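Local structure of uncharacterized protein (Desulfotomaculum acetoxidans, 3U4Y) at residues Phe42-Ile47 / Ala87-Thr92; Val99-Leu104 / Val131-Ser136. The protein is of unknown function but folds as a seven-bladed beta-propeller related to the lactonase family, so an enzymatic role is possible yet unproven. One frame throughout, in Å; residues are numbered along the deposited sequence.

Contact 1: residues Phe42-Ile47 / Ala87-Thr92; sequences FVDTAI and ADVDIT
Asp44 meets Ala87, Asp88 and Val89 where the innermost strands of two adjacent propeller blades, 42-47 and 89-91, run side by side, their axes 10° apart. Its CB comes first, 3.3 Å from the carbonyl O of Ala87, with CG2 of Val89 a little farther off. CG stands anti to the backbone N (chi1 -158°), which sets the carboxylate alongside that of Asp88. At the tip, Asp44 OD1 lies 2.7 Å from Asp88 OD1; the two side chains point the same way, with their carboxylate planes 56° apart. Asp88 OD2 is hydrogen-bonded to the backbone N of Ile133. One residue before Asp44, Val43 CG1 rests 3.8 Å from Ala87 CB, and two residues after it Ala46 CB stands 4.5 Å from Val89 CB. These approaches are made by side chains, one of them, that of Asp44 CB, to a main-chain carbonyl. Strand 53-58 pairs with 42-47 in one sheet, and its Thr57 OG1 bonds both Asp44 N and Ala87 O; turned away from 89-91, Thr45 and Ile47 pack on strand 11-16.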
loop_
_atom_site.group_PDB
_atom_site.type_symbol
_atom_site.label_atom_id
_atom_site.label_comp_id
_atom_site.label_asym_id
_atom_site.label_seq_id
_atom_site.Cartn_x
_atom_site.Cartn_y
_atom_site.Cartn_z
ATOM N N PHE A 42 -14.125 5.961 1.281
ATOM C CA PHE A 42 -12.928 5.434 0.601
ATOM C C PHE A 42 -11.622 5.481 1.409
ATOM O O PHE A 42 -11.349 6.443 2.125
ATOM C CB PHE A 42 -12.710 6.126 -0.745
ATOM C CG PHE A 42 -13.703 5.731 -1.804
ATOM C CD1 PHE A 42 -14.177 4.432 -1.883
ATOM C CD2 PHE A 42 -14.164 6.668 -2.725
ATOM C CE1 PHE A 42 -15.091 4.074 -2.861
ATOM C CE2 PHE A 42 -15.078 6.319 -3.699
ATOM C CZ PHE A 42 -15.543 5.020 -3.765
ATOM N N VAL A 43 -10.811 4.434 1.262
ATOM C CA VAL A 43 -9.552 4.334 1.993
ATOM C C VAL A 43 -8.341 4.154 1.070
ATOM O O VAL A 43 -7.599 5.103 0.845
ATOM C CB VAL A 43 -9.589 3.233 3.097
ATOM C CG1 VAL A 43 -8.320 3.264 3.911
ATOM C CG2 VAL A 43 -10.800 3.427 4.020
ATOM N N ASP A 44 -8.147 2.951 0.532
ATOM C CA ASP A 44 -6.944 2.643 -0.260
ATOM C C ASP A 44 -7.296 2.147 -1.670
ATOM O O ASP A 44 -8.468 1.905 -1.967
ATOM C CB ASP A 44 -6.054 1.614 0.474
ATOM C CG ASP A 44 -4.596 1.638 0.006
ATOM O OD1 ASP A 44 -3.948 0.559 -0.032
ATOM O OD2 ASP A 44 -4.093 2.739 -0.311
ATOM N N THR A 45 -6.273 2.016 -2.524
ATOM C CA THR A 45 -6.405 1.492 -3.892
ATOM C C THR A 45 -5.258 0.585 -4.268
ATOM O O THR A 45 -4.120 0.760 -3.819
ATOM C CB THR A 45 -6.356 2.593 -4.973
ATOM O OG1 THR A 45 -5.565 3.697 -4.516
ATOM C CG2 THR A 45 -7.716 3.066 -5.326
ATOM N N ALA A 46 -5.559 -0.365 -5.140
ATOM C CA ALA A 46 -4.531 -1.134 -5.821
ATOM C C ALA A 46 -4.767 -0.952 -7.304
ATOM O O ALA A 46 -5.811 -0.455 -7.694
ATOM C CB ALA A 46 -4.610 -2.589 -5.446
ATOM N N ILE A 47 -3.774 -1.321 -8.107
ATOM C CA ILE A 47 -3.864 -1.299 -9.566
ATOM C C ILE A 47 -3.279 -2.594 -10.098
ATOM O O ILE A 47 -2.548 -3.289 -9.406
ATOM C CB ILE A 47 -3.133 -0.092 -10.174
ATOM C CG1 ILE A 47 -3.648 0.196 -11.568
ATOM C CG2 ILE A 47 -1.660 -0.335 -10.231
ATOM C CD1 ILE A 47 -3.247 1.549 -12.053
ATOM N N ALA A 87 -9.655 -1.717 4.420
ATOM C CA ALA A 87 -8.705 -0.613 4.280
ATOM C C ALA A 87 -7.528 -0.904 3.334
ATOM O O ALA A 87 -7.667 -0.704 2.137
ATOM C CB ALA A 87 -8.238 -0.093 5.645
ATOM N N ASP A 88 -6.373 -1.346 3.833
ATOM C CA ASP A 88 -5.267 -1.622 2.909
ATOM C C ASP A 88 -5.726 -2.719 1.940
ATOM O O ASP A 88 -6.540 -3.583 2.303
ATOM C CB ASP A 88 -3.938 -1.984 3.636
ATOM C CG ASP A 88 -2.667 -1.707 2.769
ATOM O OD1 ASP A 88 -2.786 -1.162 1.645
ATOM O OD2 ASP A 88 -1.537 -2.022 3.216
ATOM N N VAL A 89 -5.247 -2.642 0.696
ATOM C CA VAL A 89 -5.447 -3.706 -0.283
ATOM C C VAL A 89 -4.183 -4.015 -1.010
ATOM O O VAL A 89 -3.404 -3.121 -1.335
ATOM C CB VAL A 89 -6.403 -3.312 -1.417
ATOM C CG1 VAL A 89 -7.622 -4.185 -1.398
ATOM C CG2 VAL A 89 -6.733 -1.833 -1.364
ATOM N N ASP A 90 -4.011 -5.292 -1.301
ATOM C CA ASP A 90 -3.026 -5.720 -2.273
ATOM C C ASP A 90 -3.688 -6.680 -3.231
ATOM O O ASP A 90 -4.700 -7.287 -2.901
ATOM C CB ASP A 90 -1.831 -6.400 -1.607
ATOM C CG ASP A 90 -0.517 -6.055 -2.289
ATOM O OD1 ASP A 90 -0.492 -5.052 -3.047
ATOM O OD2 ASP A 90 0.485 -6.776 -2.067
ATOM N N ILE A 91 -3.114 -6.796 -4.422
ATOM C CA ILE A 91 -3.552 -7.766 -5.409
ATOM C C ILE A 91 -2.505 -8.856 -5.491
ATOM O O ILE A 91 -1.318 -8.589 -5.302
ATOM C CB ILE A 91 -3.668 -7.131 -6.782
ATOM C CG1 ILE A 91 -3.904 -5.628 -6.629
ATOM C CG2 ILE A 91 -4.750 -7.822 -7.570
ATOM C CD1 ILE A 91 -5.126 -5.093 -7.336
ATOM N N THR A 92 -2.942 -10.081 -5.756
ATOM C CA THR A 92 -2.021 -11.174 -5.963
ATOM C C THR A 92 -1.222 -10.836 -7.198
ATOM O O THR A 92 -1.674 -10.024 -8.016
ATOM C CB THR A 92 -2.774 -12.462 -6.191
ATOM O OG1 THR A 92 -3.802 -12.229 -7.153
ATOM C CG2 THR A 92 -3.402 -12.927 -4.911
#

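Contact 2: residues Val99-Leu104 / Val131-Ser136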
loop_
_atom_site.group_PDB
_atom_site.type_symbol
_atom_site.label_atom_id
_atom_site.label_comp_id
_atom_site.label_asym_id
_atom_site.label_seq_id
_atom_site.Cartn_x
_atom_site.Cartn_y
_atom_site.Cartn_z
ATOM N N VAL A 99 -6.930 -8.632 -2.047
ATOM C CA VAL A 99 -7.089 -9.008 -0.646
ATOM C C VAL A 99 -7.115 -7.790 0.261
ATOM O O VAL A 99 -6.316 -6.856 0.099
ATOM C CB VAL A 99 -6.014 -9.975 -0.175
ATOM C CG1 VAL A 99 -6.290 -10.355 1.234
ATOM C CG2 VAL A 99 -6.015 -11.218 -1.027
ATOM N N THR A 100 -8.048 -7.812 1.211
ATOM C CA THR A 100 -8.330 -6.643 2.025
ATOM C C THR A 100 -8.231 -6.925 3.506
ATOM O O THR A 100 -8.572 -8.002 3.990
ATOM C CB THR A 100 -9.741 -6.130 1.775
ATOM O OG1 THR A 100 -10.130 -6.459 0.442
ATOM C CG2 THR A 100 -9.793 -4.634 1.965
ATOM N N VAL A 101 -7.785 -5.920 4.234
ATOM C CA VAL A 101 -7.639 -6.052 5.656
ATOM C C VAL A 101 -8.553 -5.039 6.353
ATOM O O VAL A 101 -8.997 -4.057 5.749
ATOM C CB VAL A 101 -6.146 -5.923 6.030
ATOM C CG1 VAL A 101 -5.927 -5.038 7.262
ATOM C CG2 VAL A 101 -5.556 -7.305 6.210
ATOM N N THR A 102 -8.841 -5.290 7.621
ATOM C CA THR A 102 -9.805 -4.493 8.358
ATOM C C THR A 102 -9.457 -3.014 8.465
ATOM O O THR A 102 -8.288 -2.627 8.372
ATOM C CB THR A 102 -9.959 -5.024 9.770
ATOM O OG1 THR A 102 -11.150 -4.486 10.356
ATOM C CG2 THR A 102 -8.754 -4.633 10.586
ATOM N N GLY A 103 -10.501 -2.205 8.657
ATOM C CA GLY A 103 -10.383 -0.790 8.967
ATOM C C GLY A 103 -10.878 -0.533 10.392
ATOM O O GLY A 103 -10.789 -1.407 11.257
ATOM N N LEU A 104 -11.420 0.655 10.644
ATOM C CA LEU A 104 -11.803 1.032 11.999
ATOM C C LEU A 104 -12.926 0.193 12.608
ATOM O O LEU A 104 -12.801 -0.265 13.745
ATOM C CB LEU A 104 -12.171 2.513 12.066
ATOM C CG LEU A 104 -11.861 3.282 13.356
ATOM C CD1 LEU A 104 -12.906 4.354 13.573
ATOM C CD2 LEU A 104 -11.781 2.371 14.565
ATOM N N VAL A 131 -3.219 -4.002 11.172
ATOM C CA VAL A 131 -3.177 -2.997 10.103
ATOM C C VAL A 131 -2.113 -3.325 9.052
ATOM O O VAL A 131 -1.090 -3.939 9.355
ATOM C CB VAL A 131 -2.950 -1.560 10.620
ATOM C CG1 VAL A 131 -3.911 -1.268 11.731
ATOM C CG2 VAL A 131 -1.536 -1.370 11.102
ATOM N N GLY A 132 -2.367 -2.901 7.823
ATOM C CA GLY A 132 -1.462 -3.151 6.725
ATOM C C GLY A 132 -1.574 -4.550 6.153
ATOM O O GLY A 132 -1.815 -5.519 6.881
ATOM N N ILE A 133 -1.420 -4.649 4.834
ATOM C CA ILE A 133 -1.342 -5.944 4.163
ATOM C C ILE A 133 -0.299 -5.902 3.056
ATOM O O ILE A 133 -0.005 -4.844 2.473
ATOM C CB ILE A 133 -2.719 -6.442 3.624
ATOM C CG1 ILE A 133 -2.654 -7.906 3.215
ATOM C CG2 ILE A 133 -3.175 -5.645 2.438
ATOM C CD1 ILE A 133 -3.972 -8.438 2.736
ATOM N N ALA A 134 0.280 -7.065 2.801
ATOM C CA ALA A 134 1.254 -7.217 1.746
ATOM C C ALA A 134 1.210 -8.652 1.236
ATOM O O ALA A 134 1.212 -9.609 2.016
ATOM C CB ALA A 134 2.638 -6.863 2.247
ATOM N N ILE A 135 1.155 -8.793 -0.083
ATOM C CA ILE A 135 1.204 -10.107 -0.711
ATOM C C ILE A 135 2.526 -10.299 -1.452
ATOM O O ILE A 135 2.937 -9.431 -2.231
ATOM C CB ILE A 135 0.007 -10.302 -1.667
ATOM C CG1 ILE A 135 -1.296 -10.010 -0.918
ATOM C CG2 ILE A 135 -0.000 -11.701 -2.262
ATOM C CD1 ILE A 135 -2.529 -9.983 -1.780
ATOM N N SER A 136 3.204 -11.418 -1.209
ATOM C CA SER A 136 4.460 -11.659 -1.912
ATOM C C SER A 136 4.294 -11.824 -3.433
ATOM O O SER A 136 3.418 -12.571 -3.916
ATOM C CB SER A 136 5.199 -12.861 -1.333
ATOM O OG SER A 136 4.438 -14.038 -1.505
#
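Val99 and Val101 face Ile133 across the interface between consecutive blades of the seven-bladed beta-propeller, where strand 97-100, second in its sheet, and the residue that follows it look onto 130-135, the innermost strand of the next. The side chains that meet are all aliphatic. Val99 and Ile133 cross at about a right angle. Ile133 is extended, with CG1 anti to the backbone N (chi1 -168°) and chi2 near 180°, a shape that carries CD1 up to Val99 CG1. Ile135 meets the same valine on its other methyl: Val99 CG2 is 3.8 Å from Ile135 CD1, so the two branches of Val99 are shared between two isoleucines. Val101 instead slides past Ile133 in the opposite direction, its CG2 lying 3.9 Å from Ile133 CB, close to the root of that chain. With an alanine here in place of Val101 both methyls are gone, and Ile133 CB and the Gly132 carbonyl would probably lose the apolar cover they have from this side chain. Met110 of strand 109-114 touches Val99, Val101 and Ile133 alike, while Ile145 and Ile143 of strand 142-147 pack on Val101 and Ile133 respectively, extending the apolar layer into both sheets. At Gly132 the backbone has a positive phi of 79°, and its carbonyl O lies 4.2 Å from Val101 CG1.

Overall arrangement
Both contacts are buried, and both hold the blade that contains strands 89-91 and 97-100 against a neighbour: contact 1 against the preceding blade, contact 2 against the following one. The two are in series along the chain, with centres 8 Å apart, and meet within that shared sheet, where probable backbone hydrogen bonds run from Val99 N to Asp90 O and from Ala87 N to Val101 O. Their chemistry differs. Contact 1, about 7 Å from the chain centre to its own, joins two innermost strands and mixes carboxylates with small apolar groups; contact 2, about 9 Å out, is aliphatic. Asp90 nevertheless ties the two together, its OD2 bonding the backbone N of Ile135.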